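Local coordinates for protein transcriptional regulator (Enterococcus faecalis, PDB 3QFI) that is of unknown function but belongs to the LytR-CpsA-Psr family and is probably a transcriptional regulator, at residues D63-T68 and Q76-H81; D119-I124 and V181-S186; V126-G131 and L153-M158; E230-Y235 and Q245-N250. One frame throughout, in Å; residues are numbered along the deposited sequence.

How the contacts relate
From the N terminus, contact 1 comes first. It closes the short hairpin of strands 67-70 and 75-78 and reaches the start of helix 80-98. Contact 2 spans a much longer loop, bringing the end of helix 111-120 to the end of helix 166-184. Contact 3 falls within that span and joins strand 124-128 to helix 150-156. Contact 4 follows later and closes the hairpin of strands 234-238 and 243-247. Contacts 1 and 4 touch: Q245 pairs by backbone with D65 and L67, so the two hairpins lie together. Contact 2 sits on the opposite side of the chain's centre, about 31 Å from contact 1 between centres.

Contact 1 of 4, residues D63-T68 and Q76-H81; sequences DRDILT and QDKLNH
L67 and K78 face each other as an antiparallel non-hydrogen-bonded pair, beside the hydrogen-bonded pair of T68 and D77, where T68 N gives a nearly straight bond to D77 O (3.1 Å, 174° at the hydrogen) and the return bond from D77 N to T68 O is weak. Two more backbone hydrogen bonds follow, L79 N to I66 O at 2.7 Å and N80 N to R64 O at 3.2 Å. K78 runs alongside D65. Its CB lies 3.3 Å from R64 O, and a bend at chi3 (48°) brings NZ to the carboxylate. The salt bridge from K78 NZ to D65 OD2 is 3.1 Å long and comes from above the carboxylate plane. NZ also bonds to Y243 O, its stronger partner, and the lysine makes a cation-pi contact with Y244. Strands 67-70 and 75-78 form a beta hairpin. The turn D63-I66 leads into it, and helix 80-98 leads out. The turn is type I, with D63 OD1 taking the N-H of D65 in an Asx turn. R64 and N80 run side by side in the same direction, CB to CB 3.5 Å. The guanidinium of R64 lies near those of R159 and R169. On the buried side, I66 CB lies 4.4 Å from L79 CB, and L79 also touches T94 and V95 of helix 80-98.

Contact 2 of 4, residues D119-I124 and V181-S186; sequences DAVGGI and VRKVMS
V121 and V184 meet where two helices end, 111-120 and 166-184. The first stops in a Schellman motif: G122 takes a positive phi (86°), and its N bonds back to D119 O. V121 already faces the second helix. The chain then turns through G123 into strand 124-128, which brings G123 O and I124 to K183. The tight part is apolar. V121 CG1 lies 4.0 Å from V184 CG2, the two valines meeting at an oblique angle. V121 CB touches K183 CG at 3.9 Å, and CG also lies beside V121 O. I124 extends this buried side further along the helix, where it packs on V176, K179 and I180. The looser part rests on one long side chain, that of the partly exposed K183. It starts with CG anti to its backbone N (chi1 -167°), then bends at each later torsion, back toward G123. Its NZ ends 2.7 Å from G123 O, with I124 CG2 also 3.7 Å from NZ. The backbone of the same lysine takes part in closing off the helix. At this helix end K183 O accepts from both S186 N and S186 OG. The hydroxyl lies in the plane of that carbonyl, on a lone pair, with OG 2.7 Å from K183 O.

Contact 3 of 4, residues V126-G131 and L153-M158; sequences VDNTIG and LAYARM
Y155 reaches from helix 150-156 to strand 124-128 and runs past V126 and N128. Its CB points toward the strand, and CG stands anti to the backbone N (chi1 -175°), which sends the ring straight out from the helix. V126 CG2 sits over one ring face, offset toward its rim. This methyl makes a CH-pi contact, 4.0 Å from the ring centroid and 16° off the normal. CE2, on one edge, lies 3.9 Å from V126 CG2 and also nears V126 CB. At the other edge, CE1 comes 4.1 Å from N128 CA. The N128 amide sits at this edge, with its plane 79° from that of the ring. The strand pairs with 145-147 in a two-stranded antiparallel sheet, and the tyrosine lies between this small sheet and helix 166-184, touching L147 and V176. At CZ the ring still meets V126 CG2, at 3.9 Å. The tip OH passes 3.8 Å from D127 O, but its hydrogen bond is to E175 OE2. Beyond the helix end, M158 CE rests 4.4 Å from I130 CG2. R172 bonds to the backbone O of both Y155 and M158.

Contact 4 of 4, residues E230-Y235 and Q245-N250; sequences EQLQGY and QVLDPN
Y235 and V246 pair through both backbone groups, as an antiparallel hydrogen-bonded pair. Y235 N gives to V246 O at 2.8 Å, and V246 N gives to Y235 O at 3.0 Å. Q245 CA adds a CA-H contact to Y235 O at 3.2 Å. G234 and L247 face each other as the next, non-hydrogen-bonded pair. Past them, D248 N gives to Q233 O (3.0 Å, 166° at the hydrogen). The backbone N and O of Q245 are turned the other way, and pair with D65 and L67. D248 carries the side-chain bonds. With CG anti to the backbone N (chi1 178°), its carboxylate is set toward Y235, and the two oxygens have different partners. OD2 accepts a hydrogen bond from Y235 OH at 2.7 Å, through its anti lone pair. This oxygen lies near the plane of the tyrosine ring, at its edge, with carboxylate and ring planes 48° apart. OD1 accepts from S251 N, and weakly from N250 N. Apolar contact is lighter: L247 CD2 touches L232 CB at 3.9 Å, and both leucines reach I66. The strands form the beta hairpin 234-238 and 243-247, whose second strand runs directly into helix 249-262, with D248 as the N-cap.

Contact 1 of 4, residues D63-T68 and Q76-H81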
loop_
_atom_site.group_PDB
_atom_site.type_symbol
_atom_site.label_atom_id
_atom_site.label_comp_id
_atom_site.label_asym_id
_atom_site.label_seq_id
_atom_site.Cartn_x
_atom_site.Cartn_y
_atom_site.Cartn_z
ATOM N N ASP A 63 -1.963 -7.900 1.886
ATOM C CA ASP A 63 -2.092 -8.599 3.164
ATOM C C ASP A 63 -0.738 -9.216 3.517
ATOM O O ASP A 63 -0.048 -9.733 2.645
ATOM C CB ASP A 63 -3.155 -9.698 3.068
ATOM C CG ASP A 63 -3.443 -10.354 4.409
ATOM O OD1 ASP A 63 -2.528 -10.966 5.011
ATOM O OD2 ASP A 63 -4.601 -10.265 4.865
ATOM N N ARG A 64 -0.367 -9.155 4.792
ATOM C CA ARG A 64 0.904 -9.690 5.255
ATOM C C ARG A 64 0.970 -11.213 5.200
ATOM O O ARG A 64 2.054 -11.801 5.161
ATOM C CB ARG A 64 1.182 -9.222 6.693
ATOM C CG ARG A 64 0.215 -9.773 7.754
ATOM C CD ARG A 64 0.518 -9.232 9.164
ATOM N NE ARG A 64 0.297 -7.787 9.229
ATOM C CZ ARG A 64 0.414 -7.032 10.324
ATOM N NH1 ARG A 64 0.760 -7.564 11.494
ATOM N NH2 ARG A 64 0.174 -5.729 10.243
ATOM N N ASP A 65 -0.184 -11.861 5.200
ATOM C CA ASP A 65 -0.196 -13.315 5.167
ATOM C C ASP A 65 -0.161 -13.889 3.753
ATOM O O ASP A 65 -0.242 -15.099 3.563
ATOM C CB ASP A 65 -1.424 -13.827 5.916
ATOM C CG ASP A 65 -1.445 -13.377 7.367
ATOM O OD1 ASP A 65 -2.538 -13.029 7.872
ATOM O OD2 ASP A 65 -0.365 -13.383 8.008
ATOM N N ILE A 66 -0.033 -13.035 2.751
ATOM C CA ILE A 66 -0.007 -13.550 1.397
ATOM C C ILE A 66 1.224 -14.420 1.151
ATOM O O ILE A 66 2.353 -14.063 1.529
ATOM C CB ILE A 66 -0.092 -12.407 0.376
ATOM C CG1 ILE A 66 -1.434 -11.679 0.569
ATOM C CG2 ILE A 66 0.050 -12.954 -1.035
ATOM C CD1 ILE A 66 -1.746 -10.617 -0.458
ATOM N N LEU A 67 1.005 -15.583 0.546
ATOM C CA LEU A 67 2.108 -16.503 0.266
ATOM C C LEU A 67 2.650 -16.227 -1.123
ATOM O O LEU A 67 1.894 -16.232 -2.098
ATOM C CB LEU A 67 1.625 -17.947 0.355
ATOM C CG LEU A 67 2.666 -19.048 0.262
ATOM C CD1 LEU A 67 3.596 -19.002 1.486
ATOM C CD2 LEU A 67 1.948 -20.397 0.195
ATOM N N THR A 68 3.955 -15.981 -1.209
ATOM C CA THR A 68 4.602 -15.708 -2.490
ATOM C C THR A 68 6.093 -16.046 -2.458
ATOM O O THR A 68 6.619 -16.533 -1.458
ATOM C CB THR A 68 4.475 -14.220 -2.889
ATOM O OG1 THR A 68 4.810 -13.375 -1.775
ATOM C CG2 THR A 68 3.066 -13.918 -3.343
ATOM N N GLN A 76 9.693 -19.419 -0.253
ATOM C CA GLN A 76 8.339 -18.926 -0.414
ATOM C C GLN A 76 7.849 -18.763 0.999
ATOM O O GLN A 76 7.773 -19.746 1.735
ATOM C CB GLN A 76 7.432 -19.947 -1.116
ATOM C CG GLN A 76 7.672 -20.138 -2.608
ATOM C CD GLN A 76 8.932 -20.940 -2.891
ATOM O OE1 GLN A 76 9.025 -22.117 -2.534
ATOM N NE2 GLN A 76 9.913 -20.302 -3.528
ATOM N N ASP A 77 7.531 -17.530 1.377
ATOM C CA ASP A 77 7.037 -17.233 2.720
ATOM C C ASP A 77 5.904 -16.229 2.586
ATOM O O ASP A 77 5.511 -15.884 1.481
ATOM C CB ASP A 77 8.152 -16.624 3.578
ATOM C CG ASP A 77 8.139 -17.140 5.001
ATOM O OD1 ASP A 77 7.046 -17.187 5.618
ATOM O OD2 ASP A 77 9.232 -17.494 5.506
ATOM N N LYS A 78 5.368 -15.763 3.709
ATOM C CA LYS A 78 4.315 -14.756 3.651
ATOM C C LYS A 78 4.997 -13.417 3.402
ATOM O O LYS A 78 6.012 -13.118 4.028
ATOM C CB LYS A 78 3.515 -14.715 4.960
ATOM C CG LYS A 78 4.353 -14.707 6.218
ATOM C CD LYS A 78 3.477 -14.710 7.460
ATOM C CE LYS A 78 2.391 -15.763 7.376
ATOM N NZ LYS A 78 1.504 -15.756 8.573
ATOM N N LEU A 79 4.446 -12.649 2.462
ATOM C CA LEU A 79 4.954 -11.334 2.063
ATOM C C LEU A 79 5.497 -10.473 3.201
ATOM O O LEU A 79 6.437 -9.697 3.042
ATOM C CB LEU A 79 3.838 -10.564 1.356
ATOM C CG LEU A 79 4.039 -9.067 1.117
ATOM C CD1 LEU A 79 5.120 -8.859 0.068
ATOM C CD2 LEU A 79 2.730 -8.460 0.654
ATOM N N ASN A 80 4.878 -10.607 4.355
ATOM C CA ASN A 80 5.270 -9.850 5.518
ATOM C C ASN A 80 6.772 -9.968 5.821
ATOM O O ASN A 80 7.434 -8.967 6.081
ATOM C CB ASN A 80 4.453 -10.341 6.702
ATOM C CG ASN A 80 4.457 -9.373 7.828
ATOM O OD1 ASN A 80 4.149 -9.734 8.966
ATOM N ND2 ASN A 80 4.792 -8.113 7.529
ATOM N N HIS A 81 7.297 -11.191 5.780
ATOM C CA HIS A 81 8.703 -11.449 6.073
ATOM C C HIS A 81 9.693 -10.948 5.037
ATOM O O HIS A 81 10.902 -11.118 5.207
ATOM C CB HIS A 81 8.947 -12.945 6.240
ATOM C CG HIS A 81 8.147 -13.574 7.331
ATOM N ND1 HIS A 81 8.048 -14.939 7.480
ATOM C CD2 HIS A 81 7.403 -13.028 8.320
ATOM C CE1 HIS A 81 7.272 -15.210 8.513
ATOM N NE2 HIS A 81 6.867 -14.068 9.041
#

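Contact 2 of 4, residues D119-I124 and V181-S186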
loop_
_atom_site.group_PDB
_atom_site.type_symbol
_atom_site.label_atom_id
_atom_site.label_comp_id
_atom_site.label_asym_id
_atom_site.label_seq_id
_atom_site.Cartn_x
_atom_site.Cartn_y
_atom_site.Cartn_z
ATOM N N ASP A 119 -0.323 15.758 11.334
ATOM C CA ASP A 119 -0.397 17.075 11.969
ATOM C C ASP A 119 0.185 18.192 11.108
ATOM O O ASP A 119 -0.254 19.333 11.189
ATOM C CB ASP A 119 0.313 17.060 13.320
ATOM C CG ASP A 119 -0.386 16.174 14.324
ATOM O OD1 ASP A 119 -1.638 16.147 14.309
ATOM O OD2 ASP A 119 0.305 15.511 15.129
ATOM N N ALA A 120 1.167 17.853 10.283
ATOM C CA ALA A 120 1.808 18.821 9.408
ATOM C C ALA A 120 0.866 19.264 8.297
ATOM O O ALA A 120 1.097 20.294 7.651
ATOM C CB ALA A 120 3.068 18.218 8.802
ATOM N N VAL A 121 -0.175 18.476 8.051
ATOM C CA VAL A 121 -1.140 18.817 7.015
ATOM C C VAL A 121 -2.422 19.392 7.616
ATOM O O VAL A 121 -3.358 19.707 6.888
ATOM C CB VAL A 121 -1.511 17.586 6.134
ATOM C CG1 VAL A 121 -0.267 17.051 5.431
ATOM C CG2 VAL A 121 -2.159 16.498 6.985
ATOM N N GLY A 122 -2.468 19.519 8.940
ATOM C CA GLY A 122 -3.642 20.080 9.577
ATOM C C GLY A 122 -4.724 19.072 9.871
ATOM O O GLY A 122 -5.872 19.440 10.133
ATOM N N GLY A 123 -4.360 17.795 9.826
ATOM C CA GLY A 123 -5.317 16.741 10.114
ATOM C C GLY A 123 -6.117 16.304 8.903
ATOM O O GLY A 123 -5.991 16.873 7.819
ATOM N N ILE A 124 -6.955 15.293 9.088
ATOM C CA ILE A 124 -7.763 14.786 7.993
ATOM C C ILE A 124 -9.111 14.302 8.480
ATOM O O ILE A 124 -9.229 13.790 9.591
ATOM C CB ILE A 124 -7.062 13.610 7.281
ATOM C CG1 ILE A 124 -6.835 12.466 8.270
ATOM C CG2 ILE A 124 -5.733 14.076 6.688
ATOM C CD1 ILE A 124 -6.205 11.234 7.648
ATOM N N VAL A 181 -2.737 12.161 0.938
ATOM C CA VAL A 181 -2.333 12.496 -0.409
ATOM C C VAL A 181 -3.197 13.587 -0.993
ATOM O O VAL A 181 -2.698 14.516 -1.638
ATOM C CB VAL A 181 -2.434 11.278 -1.308
ATOM C CG1 VAL A 181 -2.235 11.686 -2.758
ATOM C CG2 VAL A 181 -1.392 10.253 -0.880
ATOM N N ARG A 182 -4.499 13.470 -0.765
ATOM C CA ARG A 182 -5.448 14.443 -1.280
ATOM C C ARG A 182 -5.109 15.838 -0.751
ATOM O O ARG A 182 -5.112 16.810 -1.501
ATOM C CB ARG A 182 -6.858 14.043 -0.856
ATOM C CG ARG A 182 -7.944 14.601 -1.738
ATOM C CD ARG A 182 -8.398 13.591 -2.779
ATOM N NE ARG A 182 -9.214 14.229 -3.811
ATOM C CZ ARG A 182 -9.877 13.573 -4.758
ATOM N NH1 ARG A 182 -10.587 14.250 -5.656
ATOM N NH2 ARG A 182 -9.839 12.244 -4.799
ATOM N N LYS A 183 -4.808 15.914 0.542
ATOM C CA LYS A 183 -4.461 17.166 1.209
ATOM C C LYS A 183 -3.088 17.665 0.755
ATOM O O LYS A 183 -2.937 18.824 0.358
ATOM C CB LYS A 183 -4.440 16.950 2.720
ATOM C CG LYS A 183 -4.388 18.216 3.554
ATOM C CD LYS A 183 -5.728 18.929 3.555
ATOM C CE LYS A 183 -6.857 17.981 3.937
ATOM N NZ LYS A 183 -6.610 17.333 5.248
ATOM N N VAL A 184 -2.085 16.792 0.819
ATOM C CA VAL A 184 -0.734 17.169 0.416
ATOM C C VAL A 184 -0.720 17.717 -1.008
ATOM O O VAL A 184 0.176 18.480 -1.370
ATOM C CB VAL A 184 0.256 15.973 0.483
ATOM C CG1 VAL A 184 1.660 16.454 0.152
ATOM C CG2 VAL A 184 0.246 15.336 1.870
ATOM N N MET A 185 -1.710 17.330 -1.813
ATOM C CA MET A 185 -1.797 17.788 -3.201
ATOM C C MET A 185 -2.911 18.819 -3.402
ATOM O O MET A 185 -3.191 19.221 -4.532
ATOM C CB MET A 185 -2.061 16.604 -4.140
ATOM C CG MET A 185 -1.025 15.488 -4.104
ATOM S SD MET A 185 0.518 15.889 -4.928
ATOM C CE MET A 185 0.042 15.637 -6.611
ATOM N N SER A 186 -3.548 19.246 -2.317
ATOM C CA SER A 186 -4.639 20.210 -2.414
ATOM C C SER A 186 -4.151 21.653 -2.479
ATOM O O SER A 186 -4.799 22.552 -1.940
ATOM C CB SER A 186 -5.589 20.062 -1.226
ATOM O OG SER A 186 -5.010 20.583 -0.044
#

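Contact 3 of 4, residues V126-G131 and L153-M158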
loop_
_atom_site.group_PDB
_atom_site.type_symbol
_atom_site.label_atom_id
_atom_site.label_comp_id
_atom_site.label_asym_id
_atom_site.label_seq_id
_atom_site.Cartn_x
_atom_site.Cartn_y
_atom_site.Cartn_z
ATOM N N VAL A 126 -12.340 11.778 8.227
ATOM C CA VAL A 126 -12.753 10.450 7.791
ATOM C C VAL A 126 -14.111 10.129 8.390
ATOM O O VAL A 126 -14.598 10.851 9.264
ATOM C CB VAL A 126 -11.766 9.347 8.247
ATOM C CG1 VAL A 126 -10.362 9.667 7.764
ATOM C CG2 VAL A 126 -11.802 9.199 9.754
ATOM N N ASP A 127 -14.715 9.043 7.914
ATOM C CA ASP A 127 -16.009 8.599 8.420
ATOM C C ASP A 127 -15.830 7.288 9.189
ATOM O O ASP A 127 -15.780 6.208 8.597
ATOM C CB ASP A 127 -16.988 8.383 7.269
ATOM C CG ASP A 127 -18.410 8.161 7.752
ATOM O OD1 ASP A 127 -18.615 7.299 8.637
ATOM O OD2 ASP A 127 -19.325 8.848 7.244
ATOM N N ASN A 128 -15.730 7.389 10.511
ATOM C CA ASN A 128 -15.556 6.217 11.360
ATOM C C ASN A 128 -16.861 5.432 11.443
ATOM O O ASN A 128 -17.758 5.804 12.198
ATOM C CB ASN A 128 -15.124 6.649 12.765
ATOM C CG ASN A 128 -14.830 5.472 13.674
ATOM O OD1 ASN A 128 -14.576 5.638 14.866
ATOM N ND2 ASN A 128 -14.856 4.273 13.113
ATOM N N THR A 129 -16.964 4.351 10.670
ATOM C CA THR A 129 -18.165 3.514 10.659
ATOM C C THR A 129 -18.168 2.497 11.792
ATOM O O THR A 129 -19.090 1.694 11.919
ATOM C CB THR A 129 -18.310 2.740 9.333
ATOM O OG1 THR A 129 -19.403 1.815 9.437
ATOM C CG2 THR A 129 -17.040 1.966 9.023
ATOM N N ILE A 130 -17.126 2.537 12.612
ATOM C CA ILE A 130 -16.998 1.626 13.742
ATOM C C ILE A 130 -17.227 2.412 15.039
ATOM O O ILE A 130 -18.365 2.568 15.481
ATOM C CB ILE A 130 -15.593 0.985 13.771
ATOM C CG1 ILE A 130 -15.147 0.614 12.349
ATOM C CG2 ILE A 130 -15.609 -0.244 14.661
ATOM C CD1 ILE A 130 -16.116 -0.287 11.580
ATOM N N GLY A 131 -16.146 2.914 15.637
ATOM C CA GLY A 131 -16.260 3.684 16.866
ATOM C C GLY A 131 -15.539 3.083 18.058
ATOM O O GLY A 131 -16.046 3.156 19.177
ATOM N N LEU A 153 -3.173 7.665 14.232
ATOM C CA LEU A 153 -2.516 6.364 14.291
ATOM C C LEU A 153 -3.452 5.273 14.758
ATOM O O LEU A 153 -3.404 4.152 14.260
ATOM C CB LEU A 153 -1.308 6.384 15.225
ATOM C CG LEU A 153 -0.014 6.937 14.646
ATOM C CD1 LEU A 153 1.122 6.620 15.615
ATOM C CD2 LEU A 153 0.258 6.297 13.273
ATOM N N ALA A 154 -4.297 5.591 15.730
ATOM C CA ALA A 154 -5.227 4.597 16.252
ATOM C C ALA A 154 -6.203 4.132 15.171
ATOM O O ALA A 154 -6.427 2.937 15.015
ATOM C CB ALA A 154 -5.983 5.170 17.449
ATOM N N TYR A 155 -6.758 5.080 14.420
ATOM C CA TYR A 155 -7.704 4.787 13.351
ATOM C C TYR A 155 -7.082 3.892 12.281
ATOM O O TYR A 155 -7.751 3.039 11.699
ATOM C CB TYR A 155 -8.194 6.091 12.702
ATOM C CG TYR A 155 -9.277 5.885 11.657
ATOM C CD1 TYR A 155 -10.569 5.511 12.031
ATOM C CD2 TYR A 155 -8.995 6.002 10.285
ATOM C CE1 TYR A 155 -11.556 5.248 11.071
ATOM C CE2 TYR A 155 -9.981 5.738 9.313
ATOM C CZ TYR A 155 -11.256 5.357 9.729
ATOM O OH TYR A 155 -12.221 5.039 8.811
ATOM N N ALA A 156 -5.798 4.096 12.023
ATOM C CA ALA A 156 -5.082 3.316 11.023
ATOM C C ALA A 156 -4.697 1.951 11.575
ATOM O O ALA A 156 -4.695 0.960 10.852
ATOM C CB ALA A 156 -3.835 4.072 10.582
ATOM N N ARG A 157 -4.373 1.909 12.863
ATOM C CA ARG A 157 -3.976 0.667 13.510
ATOM C C ARG A 157 -5.070 0.204 14.457
ATOM O O ARG A 157 -5.317 0.830 15.484
ATOM C CB ARG A 157 -2.676 0.873 14.291
ATOM C CG ARG A 157 -2.063 -0.402 14.840
ATOM C CD ARG A 157 -0.789 -0.105 15.625
ATOM N NE ARG A 157 -0.045 -1.320 15.964
ATOM C CZ ARG A 157 -0.544 -2.341 16.656
ATOM N NH1 ARG A 157 -1.796 -2.306 17.092
ATOM N NH2 ARG A 157 0.213 -3.399 16.915
ATOM N N MET A 158 -5.726 -0.892 14.104
ATOM C CA MET A 158 -6.791 -1.444 14.925
ATOM C C MET A 158 -7.348 -2.625 14.162
ATOM O O MET A 158 -7.792 -2.484 13.018
ATOM C CB MET A 158 -7.881 -0.396 15.170
ATOM C CG MET A 158 -8.918 -0.800 16.203
ATOM S SD MET A 158 -9.958 -2.156 15.652
ATOM C CE MET A 158 -11.298 -1.269 14.888
#

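Contact 4 of 4, residues E230-Y235 and Q245-N250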
loop_
_atom_site.group_PDB
_atom_site.type_symbol
_atom_site.label_atom_id
_atom_site.label_comp_id
_atom_site.label_asym_id
_atom_site.label_seq_id
_atom_site.Cartn_x
_atom_site.Cartn_y
_atom_site.Cartn_z
ATOM N N GLU A 230 -8.246 -1.555 -5.157
ATOM C CA GLU A 230 -8.173 -2.890 -5.736
ATOM C C GLU A 230 -7.892 -3.901 -4.642
ATOM O O GLU A 230 -6.943 -3.741 -3.870
ATOM C CB GLU A 230 -7.062 -2.966 -6.779
ATOM C CG GLU A 230 -7.457 -2.464 -8.147
ATOM C CD GLU A 230 -7.493 -3.570 -9.190
ATOM O OE1 GLU A 230 -7.922 -3.299 -10.332
ATOM O OE2 GLU A 230 -7.092 -4.709 -8.871
ATOM N N GLN A 231 -8.720 -4.939 -4.567
ATOM C CA GLN A 231 -8.538 -5.976 -3.559
ATOM C C GLN A 231 -7.999 -7.258 -4.189
ATOM O O GLN A 231 -8.365 -7.625 -5.311
ATOM C CB GLN A 231 -9.865 -6.276 -2.841
ATOM C CG GLN A 231 -10.990 -6.809 -3.744
ATOM C CD GLN A 231 -12.058 -7.602 -2.984
ATOM O OE1 GLN A 231 -11.795 -8.699 -2.475
ATOM N NE2 GLN A 231 -13.266 -7.044 -2.901
ATOM N N LEU A 232 -7.114 -7.931 -3.463
ATOM C CA LEU A 232 -6.540 -9.181 -3.935
ATOM C C LEU A 232 -7.335 -10.333 -3.341
ATOM O O LEU A 232 -7.372 -10.516 -2.123
ATOM C CB LEU A 232 -5.059 -9.290 -3.537
ATOM C CG LEU A 232 -4.057 -8.607 -4.473
ATOM C CD1 LEU A 232 -2.673 -8.652 -3.873
ATOM C CD2 LEU A 232 -4.074 -9.299 -5.839
ATOM N N GLN A 233 -7.988 -11.085 -4.220
ATOM C CA GLN A 233 -8.793 -12.232 -3.824
ATOM C C GLN A 233 -7.879 -13.402 -3.488
ATOM O O GLN A 233 -6.964 -13.720 -4.250
ATOM C CB GLN A 233 -9.738 -12.623 -4.963
ATOM C CG GLN A 233 -10.811 -11.583 -5.273
ATOM C CD GLN A 233 -11.514 -11.850 -6.589
ATOM O OE1 GLN A 233 -11.920 -12.978 -6.868
ATOM N NE2 GLN A 233 -11.669 -10.810 -7.401
ATOM N N GLY A 234 -8.134 -14.029 -2.342
ATOM C CA GLY A 234 -7.339 -15.163 -1.902
ATOM C C GLY A 234 -8.161 -16.172 -1.115
ATOM O O GLY A 234 -9.390 -16.080 -1.050
ATOM N N TYR A 235 -7.484 -17.143 -0.512
ATOM C CA TYR A 235 -8.160 -18.167 0.274
ATOM C C TYR A 235 -7.392 -18.390 1.566
ATOM O O TYR A 235 -6.191 -18.121 1.640
ATOM C CB TYR A 235 -8.214 -19.485 -0.501
ATOM C CG TYR A 235 -8.937 -19.408 -1.821
ATOM C CD1 TYR A 235 -10.329 -19.279 -1.874
ATOM C CD2 TYR A 235 -8.226 -19.465 -3.025
ATOM C CE1 TYR A 235 -11.001 -19.211 -3.094
ATOM C CE2 TYR A 235 -8.880 -19.399 -4.253
ATOM C CZ TYR A 235 -10.275 -19.268 -4.280
ATOM O OH TYR A 235 -10.920 -19.177 -5.497
ATOM N N GLN A 245 -2.263 -17.151 3.303
ATOM C CA GLN A 245 -3.357 -16.847 2.398
ATOM C C GLN A 245 -2.869 -17.122 0.972
ATOM O O GLN A 245 -1.907 -16.500 0.503
ATOM C CB GLN A 245 -3.771 -15.381 2.560
ATOM C CG GLN A 245 -4.825 -14.903 1.586
ATOM C CD GLN A 245 -5.225 -13.468 1.845
ATOM O OE1 GLN A 245 -5.573 -12.733 0.918
ATOM N NE2 GLN A 245 -5.183 -13.057 3.116
ATOM N N VAL A 246 -3.509 -18.075 0.301
ATOM C CA VAL A 246 -3.126 -18.415 -1.063
ATOM C C VAL A 246 -4.029 -17.658 -2.008
ATOM O O VAL A 246 -5.243 -17.853 -2.003
ATOM C CB VAL A 246 -3.280 -19.909 -1.367
ATOM C CG1 VAL A 246 -2.905 -20.174 -2.816
ATOM C CG2 VAL A 246 -2.413 -20.722 -0.440
ATOM N N LEU A 247 -3.431 -16.798 -2.821
ATOM C CA LEU A 247 -4.187 -15.988 -3.758
ATOM C C LEU A 247 -4.793 -16.789 -4.894
ATOM O O LEU A 247 -4.235 -17.793 -5.352
ATOM C CB LEU A 247 -3.299 -14.880 -4.333
ATOM C CG LEU A 247 -2.817 -13.794 -3.366
ATOM C CD1 LEU A 247 -1.779 -12.927 -4.051
ATOM C CD2 LEU A 247 -3.996 -12.942 -2.915
ATOM N N ASP A 248 -5.963 -16.351 -5.333
ATOM C CA ASP A 248 -6.602 -17.015 -6.452
ATOM C C ASP A 248 -5.784 -16.561 -7.650
ATOM O O ASP A 248 -5.655 -15.376 -7.907
ATOM C CB ASP A 248 -8.057 -16.586 -6.601
ATOM C CG ASP A 248 -8.719 -17.244 -7.794
ATOM O OD1 ASP A 248 -8.301 -16.932 -8.931
ATOM O OD2 ASP A 248 -9.637 -18.079 -7.601
ATOM N N PRO A 249 -5.224 -17.508 -8.396
ATOM C CA PRO A 249 -4.408 -17.160 -9.559
ATOM C C PRO A 249 -5.100 -16.359 -10.666
ATOM O O PRO A 249 -4.524 -15.412 -11.204
ATOM C CB PRO A 249 -3.920 -18.521 -10.041
ATOM C CG PRO A 249 -5.081 -19.418 -9.715
ATOM C CD PRO A 249 -5.427 -18.964 -8.309
ATOM N N ASN A 250 -6.336 -16.722 -10.973
ATOM C CA ASN A 250 -7.072 -16.080 -12.026
ATOM C C ASN A 250 -7.510 -14.626 -11.572
ATOM O O ASN A 250 -7.499 -13.665 -12.329
ATOM C CB ASN A 250 -8.090 -17.119 -12.657
ATOM C CG ASN A 250 -9.416 -16.506 -12.977
ATOM O OD1 ASN A 250 -10.005 -15.748 -12.133
ATOM N ND2 ASN A 250 -9.931 -16.778 -14.208
#